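Type I site-specific restriction-modification system, R (Restriction) subunit (Vibrio vulnificus, PDB 3H1T) probably acts as the ATP-hydrolysing, DNA-binding restriction subunit of a type I restriction enzyme, this fragment holding its two helicase-like domains and the region before them. Local coordinates at residues Gln183-Val194 with Val213-Leu222; Arg200-Thr209 with Thr349-Tyr360. All blocks are in the same frame, centred on the assembly; numbering follows the deposited sequence.

Contact 1 of 2, residues Gln183-Val194 with Val213-Leu222; sequences QQIAINRAVQSV and VVAFQISWKL
Lys221 NZ is gripped by two main-chain carbonyls, Ser169 O and Leu167 O, while its methylenes lie on Ile187 and Val191 of the helix 183-194. Bends at chi3 (68°) and chi4 (71°) curl its chain, setting CE 3.7 Å from Val191 CG2 and CD 3.8 Å from Ile187 CG2; the lysine thus covers apolar branches and delivers its ammonium to the two carbonyls. Ile187 is the central knob, seated among Val214, Gln217, Ile218 and Lys221. Its CB leaves roughly along the interface, and the branches then divide the work. CG1, beside the backbone N, runs past Val214 in the opposite sense, 3.8 Å from CG1 of that valine, and carries CD1 to 3.4 Å from Gln217 CB. CG2, the other branch, meets Ile218 CG1 and Lys221 CD. One turn on, Ala190 allows a close approach: its CB is 3.4 Å from Ile218 CD1, tighter than a normal carbon contact. Ala186 is similarly small, and both methyls of Val214 sit 4.0 Å from its CB. Beyond these, Val191 CG1 and Val194 CG1 meet Leu222 CD2 more loosely, and at the other end Gln183 CB rests near Val214 CG2. The interface is therefore almost wholly hydrocarbon, with the axes of segments 183-194 and 213-222 9.1 Å apart at their closest and running in the same general direction, crossing at -40°. The two helices flank strand 200-205 in the chain and pack side by side on one face of the parallel sheet of an alpha/beta domain: Gln183 and Val214 touch Met205 of that strand, Val194 reaches Phe333 and Ile335 of strand 333-338, and Ala186 lies on Tyr358 of edge strand 358-360.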
loop_
_atom_site.group_PDB
_atom_site.type_symbol
_atom_site.label_atom_id
_atom_site.label_comp_id
_atom_site.label_asym_id
_atom_site.label_seq_id
_atom_site.Cartn_x
_atom_site.Cartn_y
_atom_site.Cartn_z
ATOM N N GLN A 183 -4.031 7.612 1.364
ATOM C CA GLN A 183 -4.545 7.093 2.634
ATOM C C GLN A 183 -5.801 7.865 3.000
ATOM O O GLN A 183 -6.747 7.321 3.579
ATOM C CB GLN A 183 -3.498 7.246 3.732
ATOM C CG GLN A 183 -2.290 6.376 3.478
ATOM C CD GLN A 183 -1.131 6.620 4.424
ATOM O OE1 GLN A 183 -0.262 5.762 4.574
ATOM N NE2 GLN A 183 -1.101 7.789 5.053
ATOM N N GLN A 184 -5.800 9.148 2.660
ATOM C CA GLN A 184 -6.937 9.997 2.921
ATOM C C GLN A 184 -8.131 9.568 2.065
ATOM O O GLN A 184 -9.265 9.599 2.539
ATOM C CB GLN A 184 -6.569 11.451 2.644
ATOM C CG GLN A 184 -5.669 12.073 3.694
ATOM C CD GLN A 184 -5.365 13.523 3.407
ATOM O OE1 GLN A 184 -6.278 14.309 3.190
ATOM N NE2 GLN A 184 -4.083 13.889 3.411
ATOM N N ILE A 185 -7.885 9.190 0.806
ATOM C CA ILE A 185 -8.952 8.738 -0.079
ATOM C C ILE A 185 -9.578 7.523 0.575
ATOM O O ILE A 185 -10.786 7.448 0.765
ATOM C CB ILE A 185 -8.418 8.271 -1.467
ATOM C CG1 ILE A 185 -7.575 9.370 -2.113
ATOM C CG2 ILE A 185 -9.569 7.885 -2.374
ATOM C CD1 ILE A 185 -8.252 10.688 -2.135
ATOM N N ALA A 186 -8.725 6.572 0.931
ATOM C CA ALA A 186 -9.166 5.348 1.568
ATOM C C ALA A 186 -9.990 5.650 2.817
ATOM O O ALA A 186 -11.126 5.199 2.954
ATOM C CB ALA A 186 -7.962 4.500 1.932
ATOM N N ILE A 187 -9.416 6.429 3.723
ATOM C CA ILE A 187 -10.097 6.766 4.957
ATOM C C ILE A 187 -11.460 7.415 4.776
ATOM O O ILE A 187 -12.431 6.988 5.393
ATOM C CB ILE A 187 -9.216 7.688 5.834
ATOM C CG1 ILE A 187 -7.933 6.947 6.228
ATOM C CG2 ILE A 187 -9.988 8.115 7.071
ATOM C CD1 ILE A 187 -6.846 7.852 6.731
ATOM N N ASN A 188 -11.539 8.438 3.934
ATOM C CA ASN A 188 -12.788 9.149 3.693
ATOM C C ASN A 188 -13.876 8.307 3.019
ATOM O O ASN A 188 -15.057 8.440 3.348
ATOM C CB ASN A 188 -12.512 10.406 2.864
ATOM C CG ASN A 188 -11.794 11.490 3.663
ATOM O OD1 ASN A 188 -11.280 11.249 4.758
ATOM N ND2 ASN A 188 -11.754 12.692 3.107
ATOM N N ARG A 189 -13.493 7.441 2.083
ATOM C CA ARG A 189 -14.485 6.612 1.405
ATOM C C ARG A 189 -15.029 5.532 2.317
ATOM O O ARG A 189 -16.149 5.058 2.125
ATOM C CB ARG A 189 -13.897 5.966 0.153
ATOM C CG ARG A 189 -13.493 6.982 -0.878
ATOM C CD ARG A 189 -13.314 6.358 -2.232
ATOM N NE ARG A 189 -12.914 7.359 -3.207
ATOM C CZ ARG A 189 -12.502 7.075 -4.434
ATOM N NH1 ARG A 189 -12.443 5.809 -4.840
ATOM N NH2 ARG A 189 -12.118 8.051 -5.237
ATOM N N ALA A 190 -14.226 5.144 3.301
ATOM C CA ALA A 190 -14.621 4.129 4.260
ATOM C C ALA A 190 -15.658 4.744 5.187
ATOM O O ALA A 190 -16.747 4.198 5.369
ATOM C CB ALA A 190 -13.413 3.668 5.054
ATOM N N VAL A 191 -15.310 5.895 5.754
ATOM C CA VAL A 191 -16.191 6.625 6.661
ATOM C C VAL A 191 -17.486 6.982 5.956
ATOM O O VAL A 191 -18.565 6.925 6.541
ATOM C CB VAL A 191 -15.513 7.912 7.131
ATOM C CG1 VAL A 191 -16.476 8.739 7.978
ATOM C CG2 VAL A 191 -14.250 7.569 7.904
ATOM N N GLN A 192 -17.354 7.350 4.687
ATOM C CA GLN A 192 -18.489 7.719 3.839
ATOM C C GLN A 192 -19.374 6.487 3.646
ATOM O O GLN A 192 -20.592 6.550 3.797
ATOM C CB GLN A 192 -17.950 8.200 2.491
ATOM C CG GLN A 192 -18.903 8.950 1.581
ATOM C CD GLN A 192 -18.223 9.394 0.281
ATOM O OE1 GLN A 192 -17.375 10.292 0.278
ATOM N NE2 GLN A 192 -18.585 8.745 -0.827
ATOM N N SER A 193 -18.744 5.370 3.299
ATOM C CA SER A 193 -19.450 4.106 3.093
ATOM C C SER A 193 -20.311 3.750 4.306
ATOM O O SER A 193 -21.489 3.411 4.173
ATOM C CB SER A 193 -18.453 2.969 2.855
ATOM O OG SER A 193 -17.824 3.085 1.591
ATOM N N VAL A 194 -19.703 3.815 5.485
ATOM C CA VAL A 194 -20.383 3.503 6.730
ATOM C C VAL A 194 -21.559 4.440 6.951
ATOM O O VAL A 194 -22.644 4.011 7.329
ATOM C CB VAL A 194 -19.400 3.606 7.918
ATOM C CG1 VAL A 194 -20.126 3.415 9.220
ATOM C CG2 VAL A 194 -18.321 2.555 7.766
ATOM N N VAL A 213 -2.344 2.844 8.993
ATOM C CA VAL A 213 -2.581 4.279 9.168
ATOM C C VAL A 213 -4.058 4.549 8.858
ATOM O O VAL A 213 -4.737 5.313 9.558
ATOM C CB VAL A 213 -1.683 5.118 8.213
ATOM C CG1 VAL A 213 -2.140 6.581 8.202
ATOM C CG2 VAL A 213 -0.248 5.042 8.662
ATOM N N VAL A 214 -4.543 3.904 7.803
ATOM C CA VAL A 214 -5.932 4.010 7.385
ATOM C C VAL A 214 -6.857 3.382 8.436
ATOM O O VAL A 214 -7.829 3.993 8.860
ATOM C CB VAL A 214 -6.164 3.285 6.041
ATOM C CG1 VAL A 214 -7.645 3.214 5.731
ATOM C CG2 VAL A 214 -5.432 4.023 4.932
ATOM N N ALA A 215 -6.533 2.166 8.866
ATOM C CA ALA A 215 -7.328 1.471 9.872
ATOM C C ALA A 215 -7.506 2.337 11.111
ATOM O O ALA A 215 -8.617 2.452 11.633
ATOM C CB ALA A 215 -6.661 0.156 10.243
ATOM N N PHE A 216 -6.410 2.955 11.558
ATOM C CA PHE A 216 -6.417 3.827 12.734
ATOM C C PHE A 216 -7.246 5.101 12.569
ATOM O O PHE A 216 -8.055 5.422 13.430
ATOM C CB PHE A 216 -4.982 4.209 13.121
ATOM C CG PHE A 216 -4.897 5.313 14.144
ATOM C CD1 PHE A 216 -5.225 5.069 15.473
ATOM C CD2 PHE A 216 -4.487 6.601 13.771
ATOM C CE1 PHE A 216 -5.150 6.086 16.416
ATOM C CE2 PHE A 216 -4.404 7.627 14.709
ATOM C CZ PHE A 216 -4.738 7.371 16.031
ATOM N N GLN A 217 -7.067 5.818 11.464
ATOM C CA GLN A 217 -7.820 7.060 11.270
ATOM C C GLN A 217 -9.324 6.869 11.050
ATOM O O GLN A 217 -10.116 7.752 11.374
ATOM C CB GLN A 217 -7.210 7.886 10.128
ATOM C CG GLN A 217 -5.763 8.349 10.375
ATOM C CD GLN A 217 -5.634 9.519 11.361
ATOM O OE1 GLN A 217 -4.548 10.063 11.548
ATOM N NE2 GLN A 217 -6.735 9.903 11.989
ATOM N N ILE A 218 -9.731 5.728 10.504
ATOM C CA ILE A 218 -11.158 5.485 10.317
ATOM C C ILE A 218 -11.742 5.348 11.728
ATOM O O ILE A 218 -12.747 5.973 12.072
ATOM C CB ILE A 218 -11.414 4.169 9.536
ATOM C CG1 ILE A 218 -10.922 4.301 8.082
ATOM C CG2 ILE A 218 -12.902 3.843 9.545
ATOM C CD1 ILE A 218 -10.945 2.985 7.294
ATOM N N SER A 219 -11.076 4.530 12.542
ATOM C CA SER A 219 -11.480 4.282 13.923
ATOM C C SER A 219 -11.528 5.584 14.707
ATOM O O SER A 219 -12.510 5.870 15.389
ATOM C CB SER A 219 -10.490 3.337 14.606
ATOM O OG SER A 219 -10.219 2.219 13.781
ATOM N N TRP A 220 -10.470 6.376 14.612
ATOM C CA TRP A 220 -10.439 7.631 15.339
ATOM C C TRP A 220 -11.580 8.553 14.893
ATOM O O TRP A 220 -12.331 9.064 15.728
ATOM C CB TRP A 220 -9.077 8.310 15.161
ATOM C CG TRP A 220 -8.921 9.556 15.961
ATOM C CD1 TRP A 220 -9.032 10.836 15.509
ATOM C CD2 TRP A 220 -8.603 9.649 17.355
ATOM N NE1 TRP A 220 -8.800 11.722 16.528
ATOM C CE2 TRP A 220 -8.533 11.021 17.674
ATOM C CE3 TRP A 220 -8.372 8.706 18.365
ATOM C CZ2 TRP A 220 -8.233 11.481 18.963
ATOM C CZ3 TRP A 220 -8.072 9.162 19.651
ATOM C CH2 TRP A 220 -8.008 10.541 19.935
ATOM N N LYS A 221 -11.732 8.743 13.585
ATOM C CA LYS A 221 -12.792 9.605 13.071
ATOM C C LYS A 221 -14.162 9.218 13.633
ATOM O O LYS A 221 -14.849 10.052 14.226
ATOM C CB LYS A 221 -12.828 9.575 11.530
ATOM C CG LYS A 221 -11.840 10.529 10.854
ATOM C CD LYS A 221 -11.902 10.468 9.328
ATOM C CE LYS A 221 -13.215 11.009 8.763
ATOM N NZ LYS A 221 -13.358 12.483 8.890
ATOM N N LEU A 222 -14.551 7.957 13.462
ATOM C CA LEU A 222 -15.844 7.490 13.952
ATOM C C LEU A 222 -15.947 7.442 15.479
ATOM O O LEU A 222 -17.004 7.738 16.033
ATOM C CB LEU A 222 -16.145 6.110 13.378
ATOM C CG LEU A 222 -16.387 6.039 11.870
ATOM C CD1 LEU A 222 -16.053 4.648 11.371
ATOM C CD2 LEU A 222 -17.821 6.404 11.570
#

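Contact 2 of 2, residues Arg200-Thr209 with Thr349-Tyr360; sequences RSLITMATGT and TYRYFGNPIYTY
Thr204 is held through both backbone polar atoms: its N donates to Tyr358 O and its O accepts from Tyr360 N at 2.9 Å, the parallel pairing that sets Thr204 beside Thr359. The pairing runs on at either end, Ile357 N giving to Leu202 O (2.8 Å) and Ala206 N to Tyr360 O. Leu202, with CG anti to its own N (chi1 -171°), puts CD2 over the centre of the Tyr350 ring, 3.7 Å from the centroid, as a CH-pi contact. Thr204 OG1 is 2.9 Å from Tyr350 OH, and a water joins Thr204 OG1 to Thr359 OG1. At the far end the Arg200 chain, folded at chi2 and chi3, lays its guanidinium on one face of Tyr352 with planes 26° apart; CZ stands 3.6 Å from the ring centroid, a cation-pi stack. A second water accepts from Leu202 N and donates to Phe353 O and Asn355 O, tying the strand to the turn that Gly354, with positive phi, makes after the helix. In the outer shell Tyr350 OH hydrogen-bonds Thr340 O, Tyr352 OH bonds Gln334, and Tyr360 OH bonds Asp368. Strand 358-360 is outermost in the seven-stranded parallel sheet, and strand 200-205 leads into a type II turn, Ala206-Thr209, whose sequence fits the start of the Walker A motif (P-loop), consistent with a RecA-like helicase ATPase domain.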
loop_
_atom_site.group_PDB
_atom_site.type_symbol
_atom_site.label_atom_id
_atom_site.label_comp_id
_atom_site.label_asym_id
_atom_site.label_seq_id
_atom_site.Cartn_x
_atom_site.Cartn_y
_atom_site.Cartn_z
ATOM N N ARG A 200 -20.640 -3.604 4.422
ATOM C CA ARG A 200 -19.581 -4.502 3.968
ATOM C C ARG A 200 -18.715 -3.797 2.903
ATOM O O ARG A 200 -19.137 -3.703 1.749
ATOM C CB ARG A 200 -20.275 -5.760 3.381
ATOM C CG ARG A 200 -19.554 -7.125 3.498
ATOM C CD ARG A 200 -19.846 -7.885 4.819
ATOM N NE ARG A 200 -21.067 -8.714 4.837
ATOM C CZ ARG A 200 -21.308 -9.770 4.048
ATOM N NH1 ARG A 200 -20.424 -10.154 3.136
ATOM N NH2 ARG A 200 -22.433 -10.469 4.195
ATOM N N SER A 201 -17.528 -3.298 3.261
ATOM C CA SER A 201 -16.666 -2.610 2.277
ATOM C C SER A 201 -15.242 -3.165 2.137
ATOM O O SER A 201 -14.646 -3.649 3.104
ATOM C CB SER A 201 -16.523 -1.114 2.599
ATOM O OG SER A 201 -17.732 -0.521 3.032
ATOM N N LEU A 202 -14.682 -3.055 0.936
ATOM C CA LEU A 202 -13.327 -3.545 0.694
ATOM C C LEU A 202 -12.350 -2.445 0.239
ATOM O O LEU A 202 -12.719 -1.526 -0.506
ATOM C CB LEU A 202 -13.356 -4.666 -0.350
ATOM C CG LEU A 202 -12.040 -5.421 -0.565
ATOM C CD1 LEU A 202 -11.561 -6.011 0.773
ATOM C CD2 LEU A 202 -12.249 -6.525 -1.607
ATOM N N ILE A 203 -11.105 -2.543 0.705
ATOM C CA ILE A 203 -10.049 -1.604 0.349
ATOM C C ILE A 203 -8.832 -2.417 -0.058
ATOM O O ILE A 203 -8.398 -3.289 0.685
ATOM C CB ILE A 203 -9.625 -0.738 1.540
ATOM C CG1 ILE A 203 -10.844 -0.069 2.163
ATOM C CG2 ILE A 203 -8.630 0.301 1.079
ATOM C CD1 ILE A 203 -10.575 0.564 3.500
ATOM N N THR A 204 -8.288 -2.142 -1.236
ATOM C CA THR A 204 -7.107 -2.846 -1.705
ATOM C C THR A 204 -5.927 -1.881 -1.722
ATOM O O THR A 204 -5.967 -0.834 -2.371
ATOM C CB THR A 204 -7.299 -3.411 -3.123
ATOM O OG1 THR A 204 -8.488 -4.202 -3.161
ATOM C CG2 THR A 204 -6.106 -4.279 -3.511
HETATM N N MSE A 205 -4.884 -2.237 -0.989
HETATM C CA MSE A 205 -3.690 -1.415 -0.915
HETATM C C MSE A 205 -2.465 -2.317 -0.983
HETATM O O MSE A 205 -2.384 -3.315 -0.269
HETATM C CB MSE A 205 -3.664 -0.622 0.395
HETATM C CG MSE A 205 -4.655 0.544 0.500
HETATM SE SE MSE A 205 -4.580 1.410 2.254
HETATM C CE MSE A 205 -3.165 2.660 1.907
ATOM N N ALA A 206 -1.519 -1.973 -1.847
ATOM C CA ALA A 206 -0.297 -2.750 -1.983
ATOM C C ALA A 206 0.414 -2.783 -0.629
ATOM O O ALA A 206 0.385 -1.813 0.130
ATOM C CB ALA A 206 0.594 -2.127 -3.034
ATOM N N THR A 207 1.037 -3.913 -0.318
ATOM C CA THR A 207 1.737 -4.051 0.945
ATOM C C THR A 207 2.804 -2.970 1.134
ATOM O O THR A 207 3.565 -2.656 0.215
ATOM C CB THR A 207 2.379 -5.452 1.062
ATOM O OG1 THR A 207 3.308 -5.469 2.149
ATOM C CG2 THR A 207 3.098 -5.819 -0.202
ATOM N N GLY A 208 2.841 -2.391 2.327
ATOM C CA GLY A 208 3.818 -1.359 2.608
ATOM C C GLY A 208 3.351 0.038 2.262
ATOM O O GLY A 208 4.159 0.947 2.137
ATOM N N THR A 209 2.049 0.228 2.122
ATOM C CA THR A 209 1.541 1.548 1.791
ATOM C C THR A 209 0.780 2.246 2.922
ATOM O O THR A 209 0.343 3.381 2.757
ATOM C CB THR A 209 0.660 1.505 0.507
ATOM O OG1 THR A 209 -0.359 0.501 0.629
ATOM C CG2 THR A 209 1.512 1.182 -0.687
ATOM N N THR A 349 -13.102 -13.353 -1.667
ATOM C CA THR A 349 -12.955 -12.136 -0.899
ATOM C C THR A 349 -13.742 -11.008 -1.528
ATOM O O THR A 349 -14.439 -10.276 -0.830
ATOM C CB THR A 349 -11.488 -11.726 -0.801
ATOM O OG1 THR A 349 -10.852 -12.569 0.162
ATOM C CG2 THR A 349 -11.365 -10.269 -0.355
ATOM N N TYR A 350 -13.633 -10.866 -2.846
ATOM C CA TYR A 350 -14.348 -9.812 -3.551
ATOM C C TYR A 350 -15.832 -10.094 -3.661
ATOM O O TYR A 350 -16.612 -9.197 -3.972
ATOM C CB TYR A 350 -13.727 -9.587 -4.924
ATOM C CG TYR A 350 -12.371 -8.913 -4.827
ATOM C CD1 TYR A 350 -11.275 -9.576 -4.254
ATOM C CD2 TYR A 350 -12.204 -7.581 -5.213
ATOM C CE1 TYR A 350 -10.054 -8.923 -4.067
ATOM C CE2 TYR A 350 -11.000 -6.923 -5.020
ATOM C CZ TYR A 350 -9.929 -7.591 -4.447
ATOM O OH TYR A 350 -8.759 -6.907 -4.238
ATOM N N ARG A 351 -16.218 -11.344 -3.396
ATOM C CA ARG A 351 -17.624 -11.748 -3.428
ATOM C C ARG A 351 -18.278 -11.418 -2.090
ATOM O O ARG A 351 -19.410 -10.953 -2.032
ATOM C CB ARG A 351 -17.744 -13.249 -3.707
ATOM C CG ARG A 351 -17.548 -13.621 -5.168
ATOM C CD ARG A 351 -17.303 -15.107 -5.370
ATOM N NE ARG A 351 -17.186 -15.463 -6.777
ATOM C CZ ARG A 351 -16.371 -16.405 -7.241
ATOM N NH1 ARG A 351 -15.602 -17.082 -6.391
ATOM N NH2 ARG A 351 -16.321 -16.669 -8.551
ATOM N N TYR A 352 -17.557 -11.662 -1.007
ATOM C CA TYR A 352 -18.092 -11.371 0.313
ATOM C C TYR A 352 -18.120 -9.872 0.617
ATOM O O TYR A 352 -19.142 -9.351 1.049
ATOM C CB TYR A 352 -17.283 -12.113 1.380
ATOM C CG TYR A 352 -17.814 -11.954 2.784
ATOM C CD1 TYR A 352 -17.445 -10.862 3.574
ATOM C CD2 TYR A 352 -18.695 -12.892 3.324
ATOM C CE1 TYR A 352 -17.948 -10.712 4.873
ATOM C CE2 TYR A 352 -19.206 -12.754 4.613
ATOM C CZ TYR A 352 -18.837 -11.667 5.381
ATOM O OH TYR A 352 -19.387 -11.526 6.637
ATOM N N PHE A 353 -17.013 -9.167 0.370
ATOM C CA PHE A 353 -16.960 -7.732 0.652
ATOM C C PHE A 353 -17.385 -6.854 -0.514
ATOM O O PHE A 353 -17.669 -5.676 -0.332
ATOM C CB PHE A 353 -15.555 -7.326 1.108
ATOM C CG PHE A 353 -15.153 -7.909 2.427
ATOM C CD1 PHE A 353 -15.651 -7.386 3.622
ATOM C CD2 PHE A 353 -14.255 -8.975 2.485
ATOM C CE1 PHE A 353 -15.252 -7.917 4.861
ATOM C CE2 PHE A 353 -13.852 -9.514 3.712
ATOM C CZ PHE A 353 -14.352 -8.981 4.903
ATOM N N GLY A 354 -17.427 -7.420 -1.709
ATOM C CA GLY A 354 -17.826 -6.640 -2.864
ATOM C C GLY A 354 -16.650 -5.926 -3.499
ATOM O O GLY A 354 -15.511 -6.092 -3.067
ATOM N N ASN A 355 -16.908 -5.127 -4.527
ATOM C CA ASN A 355 -15.825 -4.420 -5.175
ATOM C C ASN A 355 -15.245 -3.335 -4.287
ATOM O O ASN A 355 -15.967 -2.650 -3.561
ATOM C CB ASN A 355 -16.285 -3.838 -6.499
ATOM C CG ASN A 355 -16.497 -4.909 -7.543
ATOM O OD1 ASN A 355 -15.719 -5.871 -7.632
ATOM N ND2 ASN A 355 -17.533 -4.746 -8.354
ATOM N N PRO A 356 -13.916 -3.177 -4.336
ATOM C CA PRO A 356 -13.178 -2.189 -3.547
ATOM C C PRO A 356 -13.658 -0.749 -3.707
ATOM O O PRO A 356 -14.025 -0.328 -4.801
ATOM C CB PRO A 356 -11.736 -2.391 -4.020
ATOM C CG PRO A 356 -11.906 -2.850 -5.459
ATOM C CD PRO A 356 -13.036 -3.836 -5.324
ATOM N N ILE A 357 -13.666 -0.004 -2.606
ATOM C CA ILE A 357 -14.077 1.398 -2.639
ATOM C C ILE A 357 -12.891 2.253 -3.094
ATOM O O ILE A 357 -13.039 3.407 -3.492
ATOM C CB ILE A 357 -14.621 1.845 -1.248
ATOM C CG1 ILE A 357 -13.616 1.564 -0.132
ATOM C CG2 ILE A 357 -15.890 1.074 -0.939
ATOM C CD1 ILE A 357 -12.549 2.593 0.012
ATOM N N TYR A 358 -11.710 1.642 -3.047
ATOM C CA TYR A 358 -10.472 2.276 -3.461
ATOM C C TYR A 358 -9.370 1.231 -3.626
ATOM O O TYR A 358 -9.322 0.237 -2.894
ATOM C CB TYR A 358 -10.037 3.325 -2.431
ATOM C CG TYR A 358 -8.818 4.116 -2.845
ATOM C CD1 TYR A 358 -8.824 4.874 -4.013
ATOM C CD2 TYR A 358 -7.658 4.097 -2.082
ATOM C CE1 TYR A 358 -7.701 5.608 -4.403
ATOM C CE2 TYR A 358 -6.525 4.819 -2.465
ATOM C CZ TYR A 358 -6.555 5.576 -3.625
ATOM O OH TYR A 358 -5.456 6.310 -3.993
ATOM N N THR A 359 -8.505 1.462 -4.610
ATOM C CA THR A 359 -7.379 0.589 -4.884
ATOM C C THR A 359 -6.111 1.420 -5.058
ATOM O O THR A 359 -6.073 2.333 -5.873
ATOM C CB THR A 359 -7.550 -0.222 -6.203
ATOM O OG1 THR A 359 -8.635 -1.147 -6.084
ATOM C CG2 THR A 359 -6.273 -0.994 -6.504
ATOM N N TYR A 360 -5.079 1.117 -4.274
ATOM C CA TYR A 360 -3.792 1.794 -4.405
ATOM C C TYR A 360 -2.827 0.676 -4.759
ATOM O O TYR A 360 -2.407 -0.079 -3.885
ATOM C CB TYR A 360 -3.354 2.475 -3.102
ATOM C CG TYR A 360 -2.153 3.381 -3.306
ATOM C CD1 TYR A 360 -2.250 4.539 -4.081
ATOM C CD2 TYR A 360 -0.901 3.048 -2.788
ATOM C CE1 TYR A 360 -1.125 5.343 -4.331
ATOM C CE2 TYR A 360 0.221 3.840 -3.033
ATOM C CZ TYR A 360 0.105 4.985 -3.808
ATOM O OH TYR A 360 1.214 5.753 -4.071
HETATM O O HOH W 1 -16.729 -2.778 -1.029
HETATM O O HOH W 2 -8.419 -4.029 -5.933
#

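In the fold
From the N terminus the chain runs through helix 181-195, strand 200-205 and helix 211-224, and contact 1 closes this short helix-strand-helix unit with only 18 residues between its segments. Contact 2 starts from the strand inside that loop and waits 139 residues, through most of the parallel sheet, before helix 347-352 and strand 358-360 return to it. The two contacts therefore cross instead of nesting. Together they tie the helical layer to the sheet's edge, and they meet directly: Arg189 NH1 probably hydrogen-bonds Ile357 O at 2.8 Å, while Ile185 packs on Tyr358 and Ser193 on Ser201. Their centres lie about 13 Å apart.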